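Local coordinates for protein putative non-ribosomal peptide synthetase (Actinomadura parvosata subsp. kistnae, PDB 6M7L) that probably takes part in assembly-line peptide synthesis as a condensation-family domain of a non-ribosomal peptide synthetase, at residues A[374-379]-A[410-415]; A[318-323]-A[370-375]; A[272-277]-A[336-341]. All coordinates share one frame; numbering follows the deposited sequence.

Contact 1 (A[374-379]-A[410-415]); sequences VALQLD and LWLKLL
Val-374 to Asp-379 and Leu-410 to Leu-415 are paired as neighbouring parallel strands, in the mixed sheet that also holds strands 424-434 and 246-253. The two short segments run 4.6 Å apart at an angle of 9°. The backbone bonds alternate: Ala-375 and Gln-377 give their N-H to Leu-410 and Leu-412, and Leu-412 and Leu-414 give theirs to Ala-375 and Gln-377. Asp-379 N closes the run on Leu-414 O. This is the staggered hydrogen-bond pattern of parallel strands. Condensation domains consist of two chloramphenicol-acetyltransferase-like lobes, and these strands lie in the C-terminal one. Val-374, Leu-376, Leu-378, Leu-410, Leu-412 and Leu-414 share one face of the sheet. Leu-376 and Leu-412 lie side by side there, CD1 of Leu-376 being 3.9 Å from CG of Leu-412. Helix 272-288 packs on this face through Phe-273 and Val-276. The other face includes Ala-375, Trp-411, Gln-377 and Lys-413. With CG of Trp-411 anti to the backbone N (chi1 -159°), the indole turns an edge toward the partner strand, its CD1 3.4 Å from Ala-375 CB. Trp-411 NE1 donates to Gln-377 OE1 at 2.9 Å. The acceptor lies in the indole plane and offers a lone pair in its own carbonyl plane, with amide and ring planes almost perpendicular. Arg-298 N also bonds to Gln-377 OE1, so OE1 accepts two N-H groups, which limits rotation of the amide. Lys-413 CE sits 3.4 Å above the plane of the indole, over its centre.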
loop_
_atom_site.group_PDB
_atom_site.type_symbol
_atom_site.label_atom_id
_atom_site.label_comp_id
_atom_site.label_asym_id
_atom_site.label_seq_id
_atom_site.Cartn_x
_atom_site.Cartn_y
_atom_site.Cartn_z
ATOM N N VAL A 374 1.170 -10.542 -28.375
ATOM C CA VAL A 374 2.050 -10.824 -27.252
ATOM C C VAL A 374 2.289 -9.518 -26.512
ATOM O O VAL A 374 2.515 -8.475 -27.136
ATOM C CB VAL A 374 3.380 -11.448 -27.724
ATOM C CG1 VAL A 374 4.317 -11.682 -26.548
ATOM C CG2 VAL A 374 3.113 -12.745 -28.470
ATOM N N ALA A 375 2.216 -9.567 -25.186
ATOM C CA ALA A 375 2.450 -8.397 -24.359
ATOM C C ALA A 375 3.465 -8.733 -23.277
ATOM O O ALA A 375 3.603 -9.888 -22.865
ATOM C CB ALA A 375 1.153 -7.875 -23.728
ATOM N N LEU A 376 4.180 -7.706 -22.822
ATOM C CA LEU A 376 5.257 -7.871 -21.856
ATOM C C LEU A 376 5.092 -6.869 -20.725
ATOM O O LEU A 376 4.927 -5.669 -20.973
ATOM C CB LEU A 376 6.623 -7.691 -22.527
ATOM C CG LEU A 376 7.836 -7.544 -21.606
ATOM C CD1 LEU A 376 8.008 -8.772 -20.723
ATOM C CD2 LEU A 376 9.093 -7.281 -22.423
ATOM N N GLN A 377 5.133 -7.364 -19.491
ATOM C CA GLN A 377 5.187 -6.525 -18.302
ATOM C C GLN A 377 6.459 -6.851 -17.535
ATOM O O GLN A 377 6.714 -8.017 -17.215
ATOM C CB GLN A 377 3.967 -6.732 -17.398
ATOM C CG GLN A 377 2.628 -6.710 -18.107
ATOM C CD GLN A 377 2.414 -5.471 -18.959
ATOM O OE1 GLN A 377 1.898 -5.557 -20.073
ATOM N NE2 GLN A 377 2.794 -4.311 -18.432
ATOM N N LEU A 378 7.257 -5.827 -17.252
ATOM C CA LEU A 378 8.460 -5.963 -16.439
ATOM C C LEU A 378 8.341 -4.982 -15.282
ATOM O O LEU A 378 8.416 -3.765 -15.482
ATOM C CB LEU A 378 9.721 -5.708 -17.266
ATOM C CG LEU A 378 11.050 -6.056 -16.593
ATOM C CD1 LEU A 378 11.990 -6.720 -17.583
ATOM C CD2 LEU A 378 11.695 -4.818 -15.992
ATOM N N ASP A 379 8.152 -5.509 -14.078
ATOM C CA ASP A 379 7.895 -4.701 -12.898
ATOM C C ASP A 379 9.048 -4.810 -11.911
ATOM O O ASP A 379 9.616 -5.890 -11.717
ATOM C CB ASP A 379 6.596 -5.134 -12.216
ATOM C CG ASP A 379 5.402 -5.063 -13.141
ATOM O OD1 ASP A 379 5.338 -4.117 -13.954
ATOM O OD2 ASP A 379 4.532 -5.955 -13.057
ATOM N N LEU A 410 -0.132 -14.486 -25.633
ATOM C CA LEU A 410 0.920 -14.603 -24.638
ATOM C C LEU A 410 1.064 -13.282 -23.902
ATOM O O LEU A 410 1.056 -12.212 -24.519
ATOM C CB LEU A 410 2.250 -14.998 -25.287
ATOM C CG LEU A 410 2.253 -16.354 -25.992
ATOM C CD1 LEU A 410 3.440 -16.471 -26.932
ATOM C CD2 LEU A 410 2.253 -17.479 -24.968
ATOM N N TRP A 411 1.187 -13.361 -22.581
ATOM C CA TRP A 411 1.396 -12.187 -21.740
ATOM C C TRP A 411 2.519 -12.527 -20.766
ATOM O O TRP A 411 2.303 -13.237 -19.780
ATOM C CB TRP A 411 0.119 -11.788 -21.008
ATOM C CG TRP A 411 0.126 -10.359 -20.562
ATOM C CD1 TRP A 411 1.142 -9.462 -20.715
ATOM C CD2 TRP A 411 -0.931 -9.658 -19.898
ATOM N NE1 TRP A 411 0.783 -8.245 -20.191
ATOM C CE2 TRP A 411 -0.483 -8.339 -19.678
ATOM C CE3 TRP A 411 -2.211 -10.017 -19.465
ATOM C CZ2 TRP A 411 -1.269 -7.378 -19.048
ATOM C CZ3 TRP A 411 -2.990 -9.062 -18.838
ATOM C CH2 TRP A 411 -2.516 -7.757 -18.635
ATOM N N LEU A 412 3.717 -12.026 -21.047
ATOM C CA LEU A 412 4.886 -12.292 -20.218
ATOM C C LEU A 412 4.975 -11.219 -19.136
ATOM O O LEU A 412 5.247 -10.051 -19.430
ATOM C CB LEU A 412 6.148 -12.330 -21.072
ATOM C CG LEU A 412 7.454 -12.561 -20.314
ATOM C CD1 LEU A 412 7.401 -13.858 -19.517
ATOM C CD2 LEU A 412 8.620 -12.568 -21.284
ATOM N N LYS A 413 4.746 -11.619 -17.889
ATOM C CA LYS A 413 4.802 -10.728 -16.737
ATOM C C LYS A 413 5.978 -11.142 -15.864
ATOM O O LYS A 413 5.991 -12.256 -15.330
ATOM C CB LYS A 413 3.498 -10.787 -15.942
ATOM C CG LYS A 413 2.253 -10.474 -16.753
ATOM C CD LYS A 413 1.011 -11.032 -16.070
ATOM C CE LYS A 413 -0.253 -10.378 -16.598
ATOM N NZ LYS A 413 -1.488 -11.057 -16.119
ATOM N N LEU A 414 6.958 -10.254 -15.714
ATOM C CA LEU A 414 8.190 -10.580 -15.012
ATOM C C LEU A 414 8.473 -9.565 -13.914
ATOM O O LEU A 414 8.192 -8.372 -14.064
ATOM C CB LEU A 414 9.376 -10.640 -15.981
ATOM C CG LEU A 414 9.312 -11.779 -16.997
ATOM C CD1 LEU A 414 10.382 -11.620 -18.060
ATOM C CD2 LEU A 414 9.453 -13.112 -16.286
ATOM N N LEU A 415 9.026 -10.055 -12.808
ATOM C CA LEU A 415 9.480 -9.217 -11.707
ATOM C C LEU A 415 10.987 -9.021 -11.811
ATOM O O LEU A 415 11.743 -9.997 -11.889
ATOM C CB LEU A 415 9.121 -9.838 -10.356
ATOM C CG LEU A 415 7.704 -9.598 -9.837
ATOM C CD1 LEU A 415 7.430 -10.482 -8.631
ATOM C CD2 LEU A 415 7.513 -8.133 -9.480
#

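Contact 2 (A[318-323]-A[370-375]); sequences WLALPV and PIFQVA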
loop_
_atom_site.group_PDB
_atom_site.type_symbol
_atom_site.label_atom_id
_atom_site.label_comp_id
_atom_site.label_asym_id
_atom_site.label_seq_id
_atom_site.Cartn_x
_atom_site.Cartn_y
_atom_site.Cartn_z
ATOM N N TRP A 318 -2.782 0.809 -23.507
ATOM C CA TRP A 318 -1.965 -0.187 -24.178
ATOM C C TRP A 318 -1.068 0.495 -25.199
ATOM O O TRP A 318 -1.474 1.464 -25.848
ATOM C CB TRP A 318 -2.836 -1.251 -24.849
ATOM C CG TRP A 318 -3.405 -2.230 -23.868
ATOM C CD1 TRP A 318 -4.594 -2.133 -23.208
ATOM C CD2 TRP A 318 -2.796 -3.448 -23.421
ATOM N NE1 TRP A 318 -4.768 -3.219 -22.383
ATOM C CE2 TRP A 318 -3.678 -4.041 -22.497
ATOM C CE3 TRP A 318 -1.593 -4.095 -23.718
ATOM C CZ2 TRP A 318 -3.395 -5.252 -21.868
ATOM C CZ3 TRP A 318 -1.313 -5.299 -23.091
ATOM C CH2 TRP A 318 -2.211 -5.863 -22.177
ATOM N N LEU A 319 0.155 -0.010 -25.333
ATOM C CA LEU A 319 1.170 0.613 -26.172
ATOM C C LEU A 319 1.799 -0.445 -27.063
ATOM O O LEU A 319 2.419 -1.391 -26.565
ATOM C CB LEU A 319 2.236 1.301 -25.316
ATOM C CG LEU A 319 2.954 2.490 -25.952
ATOM C CD1 LEU A 319 1.947 3.586 -26.271
ATOM C CD2 LEU A 319 4.050 3.008 -25.032
ATOM N N ALA A 320 1.639 -0.288 -28.374
ATOM C CA ALA A 320 2.320 -1.152 -29.326
ATOM C C ALA A 320 3.784 -0.746 -29.436
ATOM O O ALA A 320 4.116 0.443 -29.399
ATOM C CB ALA A 320 1.648 -1.078 -30.698
ATOM N N LEU A 321 4.662 -1.738 -29.566
ATOM C CA LEU A 321 6.107 -1.514 -29.641
ATOM C C LEU A 321 6.676 -2.248 -30.850
ATOM O O LEU A 321 7.457 -3.196 -30.706
ATOM C CB LEU A 321 6.792 -1.966 -28.352
ATOM C CG LEU A 321 6.200 -1.429 -27.044
ATOM C CD1 LEU A 321 6.903 -2.037 -25.842
ATOM C CD2 LEU A 321 6.270 0.088 -27.004
ATOM N N PRO A 322 6.314 -1.825 -32.062
ATOM C CA PRO A 322 6.790 -2.531 -33.260
ATOM C C PRO A 322 8.292 -2.364 -33.442
ATOM O O PRO A 322 8.818 -1.248 -33.415
ATOM C CB PRO A 322 6.009 -1.864 -34.398
ATOM C CG PRO A 322 5.702 -0.507 -33.881
ATOM C CD PRO A 322 5.463 -0.673 -32.411
ATOM N N VAL A 323 8.978 -3.485 -33.635
ATOM C CA VAL A 323 10.419 -3.509 -33.837
ATOM C C VAL A 323 10.701 -4.153 -35.186
ATOM O O VAL A 323 10.182 -5.235 -35.484
ATOM C CB VAL A 323 11.141 -4.261 -32.703
ATOM C CG1 VAL A 323 12.585 -4.534 -33.082
ATOM C CG2 VAL A 323 11.070 -3.459 -31.412
ATOM N N PRO A 370 -5.757 -6.985 -31.697
ATOM C CA PRO A 370 -5.250 -6.080 -32.734
ATOM C C PRO A 370 -3.793 -5.699 -32.518
ATOM O O PRO A 370 -3.297 -5.644 -31.389
ATOM C CB PRO A 370 -6.162 -4.852 -32.610
ATOM C CG PRO A 370 -7.383 -5.342 -31.907
ATOM C CD PRO A 370 -6.902 -6.408 -30.974
ATOM N N ILE A 371 -3.109 -5.454 -33.637
ATOM C CA ILE A 371 -1.756 -4.905 -33.695
ATOM C C ILE A 371 -0.728 -5.834 -33.055
ATOM O O ILE A 371 0.311 -6.126 -33.657
ATOM C CB ILE A 371 -1.699 -3.501 -33.066
ATOM C CG1 ILE A 371 -2.703 -2.576 -33.759
ATOM C CG2 ILE A 371 -0.297 -2.926 -33.191
ATOM C CD1 ILE A 371 -2.675 -1.149 -33.257
ATOM N N PHE A 372 -0.987 -6.292 -31.832
ATOM C CA PHE A 372 -0.090 -7.235 -31.182
ATOM C C PHE A 372 -0.898 -8.330 -30.506
ATOM O O PHE A 372 -2.041 -8.123 -30.094
ATOM C CB PHE A 372 0.838 -6.547 -30.159
ATOM C CG PHE A 372 0.114 -5.779 -29.091
ATOM C CD1 PHE A 372 -0.310 -6.407 -27.931
ATOM C CD2 PHE A 372 -0.125 -4.425 -29.239
ATOM C CE1 PHE A 372 -0.974 -5.700 -26.947
ATOM C CE2 PHE A 372 -0.784 -3.712 -28.254
ATOM C CZ PHE A 372 -1.210 -4.350 -27.110
ATOM N N GLN A 373 -0.285 -9.508 -30.411
ATOM C CA GLN A 373 -0.868 -10.642 -29.717
ATOM C C GLN A 373 -0.027 -11.097 -28.539
ATOM O O GLN A 373 -0.470 -11.967 -27.779
ATOM C CB GLN A 373 -1.068 -11.824 -30.681
ATOM C CG GLN A 373 -1.983 -11.524 -31.857
ATOM C CD GLN A 373 -1.335 -10.631 -32.896
ATOM O OE1 GLN A 373 -0.193 -10.853 -33.294
ATOM N NE2 GLN A 373 -2.058 -9.602 -33.329
ATOM N N VAL A 374 1.170 -10.542 -28.375
ATOM C CA VAL A 374 2.050 -10.824 -27.252
ATOM C C VAL A 374 2.289 -9.518 -26.512
ATOM O O VAL A 374 2.515 -8.475 -27.136
ATOM C CB VAL A 374 3.380 -11.448 -27.724
ATOM C CG1 VAL A 374 4.317 -11.682 -26.548
ATOM C CG2 VAL A 374 3.113 -12.745 -28.470
ATOM N N ALA A 375 2.216 -9.567 -25.186
ATOM C CA ALA A 375 2.450 -8.397 -24.359
ATOM C C ALA A 375 3.465 -8.733 -23.277
ATOM O O ALA A 375 3.603 -9.888 -22.865
ATOM C CB ALA A 375 1.153 -7.875 -23.728
#
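The lead-in to strand 374-380 packs against strand 317-324 here, with the Phe-372 ring set against Trp-318 and Ala-320. No hydrogen bond joins the two segments, and the contact is wholly apolar. Phe-372 is the main bridge. Its CZ comes 3.4 Å from Trp-318 CE3, and the indole carbon lies at the edge of the phenyl ring, near its plane. The two planes are tilted by 35° and the ring centres are 5.7 Å apart, so the two rings meet obliquely. Phe-372 CG stands between the backbone N and the carbonyl carbon (chi1 57°), a setting that turns the ring toward strand 317-324. Phe-372 CD2 also lies 4.1 Å from Ala-320 CB. The same methyl of Ala-320 meets the CG2 branch of Ile-371 at 3.7 Å. Pro-370 O lies above one face of the phenyl ring, displaced toward its rim. At the far end, Ala-375 CB touches CZ3 of Trp-318 at 3.6 Å, in the plane of the indole and at its edge. In this condensation-domain fold, strand 292-299 pairs with strand 317-324, and its Gly-296 bonds to the backbone of Val-374. Further rings gather around Phe-372, namely His-369 and Phe-353. Trp-215 of helix 207-218 packs on Leu-319 and Ala-320, while helix 272-288 reaches Leu-321.

Contact 3 (A[272-277]-A[336-341]); sequences MFTAVH and GRARDV
The imidazole of His-277 has the methyl of Ala-338 over one face, a CH-pi contact. It belongs to a helix-helix crossing in the C-terminal lobe of the condensation-domain fold, between helices 272-288 and 331-346. CB of Ala-338 is 4.1 Å from the centroid of the His-277 ring and 22° off the ring normal, displaced toward the rim, with CD2 as the nearest ring atom. Val-341 approaches the same ring obliquely and more distantly through CG1. The other flat group, the guanidinium of Arg-339, has Gly-336 O over one face and Asp-340 OD2 in plane at its edge, where NH1 forms a salt bridge with it. The axes of segments 272-277 and 336-341 come within 8.8 Å, with their N-to-C directions 125° apart. The nearest backbone approach is between the CA atoms of Thr-274 and Arg-339, at 5.8 Å. Thr-274 and Ala-338 both put methyl groups at the crossing. Thr-274 turns its methyl, rather than its hydroxyl, to the other helix. CG2 is anti to the backbone N (chi1 of OG1 -50°) and touches both Ala-338 CB and Arg-339 CB at 3.8 Å. The hydroxyl of Thr-274 is hydrogen-bonded to that of Thr-271. Ala-338 CB thus meets both Thr-274 and His-277, which are about one helical turn apart. No hydrogen bond crosses between the two segments. Arg-339 touches Thr-274 with its CB, and its bent chain then leads away. Its NE bonds to Ala-268 O, in the loop between helices 255-267 and 272-288. The inner side of helix 272-288 faces strands 374-380 and 410-418, while His-277 also packs on Leu-321 and Val-323 of strand 317-324. The closest atoms across the crossing are Thr-274 CG2 and Arg-339 N, 3.5 Å apart.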
loop_
_atom_site.group_PDB
_atom_site.type_symbol
_atom_site.label_atom_id
_atom_site.label_comp_id
_atom_site.label_asym_id
_atom_site.label_seq_id
_atom_site.Cartn_x
_atom_site.Cartn_y
_atom_site.Cartn_z
ATOM N N MET A 272 15.865 -2.971 -18.255
ATOM C CA MET A 272 15.658 -4.415 -18.287
ATOM C C MET A 272 14.473 -4.782 -19.168
ATOM O O MET A 272 14.492 -5.826 -19.830
ATOM C CB MET A 272 15.461 -4.957 -16.872
ATOM C CG MET A 272 16.728 -5.510 -16.250
ATOM S SD MET A 272 17.486 -6.775 -17.291
ATOM C CE MET A 272 16.184 -8.004 -17.341
ATOM N N PHE A 273 13.439 -3.937 -19.191
ATOM C CA PHE A 273 12.340 -4.133 -20.130
ATOM C C PHE A 273 12.854 -4.194 -21.561
ATOM O O PHE A 273 12.439 -5.059 -22.341
ATOM C CB PHE A 273 11.309 -3.013 -19.975
ATOM C CG PHE A 273 10.084 -3.184 -20.834
ATOM C CD1 PHE A 273 10.030 -2.642 -22.109
ATOM C CD2 PHE A 273 8.982 -3.877 -20.360
ATOM C CE1 PHE A 273 8.903 -2.798 -22.899
ATOM C CE2 PHE A 273 7.851 -4.033 -21.144
ATOM C CZ PHE A 273 7.812 -3.493 -22.415
ATOM N N THR A 274 13.769 -3.290 -21.920
ATOM C CA THR A 274 14.330 -3.296 -23.266
ATOM C C THR A 274 15.104 -4.582 -23.537
ATOM O O THR A 274 15.087 -5.100 -24.658
ATOM C CB THR A 274 15.230 -2.075 -23.463
ATOM O OG1 THR A 274 14.533 -0.893 -23.050
ATOM C CG2 THR A 274 15.625 -1.933 -24.925
ATOM N N ALA A 275 15.782 -5.114 -22.517
ATOM C CA ALA A 275 16.543 -6.346 -22.704
ATOM C C ALA A 275 15.623 -7.536 -22.952
ATOM O O ALA A 275 15.887 -8.356 -23.841
ATOM C CB ALA A 275 17.435 -6.600 -21.490
ATOM N N VAL A 276 14.543 -7.652 -22.179
ATOM C CA VAL A 276 13.600 -8.748 -22.385
ATOM C C VAL A 276 12.779 -8.517 -23.649
ATOM O O VAL A 276 12.437 -9.466 -24.365
ATOM C CB VAL A 276 12.702 -8.918 -21.145
ATOM C CG1 VAL A 276 11.709 -10.054 -21.352
ATOM C CG2 VAL A 276 13.551 -9.165 -19.908
ATOM N N HIS A 277 12.450 -7.256 -23.941
ATOM C CA HIS A 277 11.758 -6.927 -25.184
ATOM C C HIS A 277 12.554 -7.405 -26.392
ATOM O O HIS A 277 12.005 -8.041 -27.299
ATOM C CB HIS A 277 11.517 -5.416 -25.247
ATOM C CG HIS A 277 10.781 -4.953 -26.467
ATOM N ND1 HIS A 277 10.393 -5.801 -27.482
ATOM C CD2 HIS A 277 10.360 -3.717 -26.830
ATOM C CE1 HIS A 277 9.771 -5.108 -28.420
ATOM N NE2 HIS A 277 9.737 -3.841 -28.047
ATOM N N GLY A 336 18.861 -1.796 -29.350
ATOM C CA GLY A 336 18.743 -0.399 -29.733
ATOM C C GLY A 336 17.418 -0.096 -30.405
ATOM O O GLY A 336 16.760 0.897 -30.085
ATOM N N ARG A 337 17.008 -0.952 -31.347
ATOM C CA ARG A 337 15.719 -0.763 -32.005
ATOM C C ARG A 337 14.579 -0.832 -31.000
ATOM O O ARG A 337 13.619 -0.057 -31.082
ATOM C CB ARG A 337 15.527 -1.811 -33.104
ATOM C CG ARG A 337 16.753 -2.048 -33.968
ATOM C CD ARG A 337 16.456 -1.840 -35.443
ATOM N NE ARG A 337 17.571 -2.267 -36.285
ATOM C CZ ARG A 337 17.560 -3.359 -37.044
ATOM N NH1 ARG A 337 16.484 -4.133 -37.080
ATOM N NH2 ARG A 337 18.622 -3.671 -37.774
ATOM N N ALA A 338 14.667 -1.757 -30.040
ATOM C CA ALA A 338 13.663 -1.824 -28.985
ATOM C C ALA A 338 13.659 -0.550 -28.151
ATOM O O ALA A 338 12.593 -0.007 -27.835
ATOM C CB ALA A 338 13.911 -3.047 -28.103
ATOM N N ARG A 339 14.845 -0.053 -27.794
ATOM C CA ARG A 339 14.929 1.164 -26.996
ATOM C C ARG A 339 14.356 2.360 -27.745
ATOM O O ARG A 339 13.653 3.191 -27.158
ATOM C CB ARG A 339 16.381 1.427 -26.600
ATOM C CG ARG A 339 16.571 2.591 -25.644
ATOM C CD ARG A 339 17.653 3.548 -26.127
ATOM N NE ARG A 339 18.823 2.847 -26.649
ATOM C CZ ARG A 339 19.214 2.888 -27.920
ATOM N NH1 ARG A 339 18.532 3.607 -28.800
ATOM N NH2 ARG A 339 20.291 2.218 -28.309
ATOM N N ASP A 340 14.635 2.459 -29.049
ATOM C CA ASP A 340 14.223 3.638 -29.804
ATOM C C ASP A 340 12.712 3.685 -29.998
ATOM O O ASP A 340 12.112 4.766 -29.956
ATOM C CB ASP A 340 14.932 3.683 -31.157
ATOM C CG ASP A 340 16.417 3.950 -31.028
ATOM O OD1 ASP A 340 17.212 3.234 -31.670
ATOM O OD2 ASP A 340 16.788 4.867 -30.267
ATOM N N VAL A 341 12.076 2.532 -30.220
ATOM C CA VAL A 341 10.634 2.550 -30.436
ATOM C C VAL A 341 9.900 2.819 -29.131
ATOM O O VAL A 341 8.801 3.387 -29.137
ATOM C CB VAL A 341 10.157 1.242 -31.099
ATOM C CG1 VAL A 341 10.267 0.072 -30.137
ATOM C CG2 VAL A 341 8.729 1.397 -31.599
#

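The three contacts lie close together, with centres about 12 to 13 Å apart, and all belong to the condensation domain. Contacts 1 and 2 share Val-374 and Ala-375 on strand 374-380, and the indoles of Trp-411 and Trp-318 join them directly. Contact 3 touches both: Phe-273 and His-277 of helix 272-288 pack on Leu-376 of contact 1 and on Leu-321 of contact 2. Along the chain, contact 3 closes before contact 1 opens, whereas the segments of contacts 2 and 3 alternate. Strand 317-324 leads on to helix 331-346. Helix 272-288 is thereby packed against strands 374-380 and 410-418 and joined to strand 317-324 and helix 331-346, all in the C-terminal lobe.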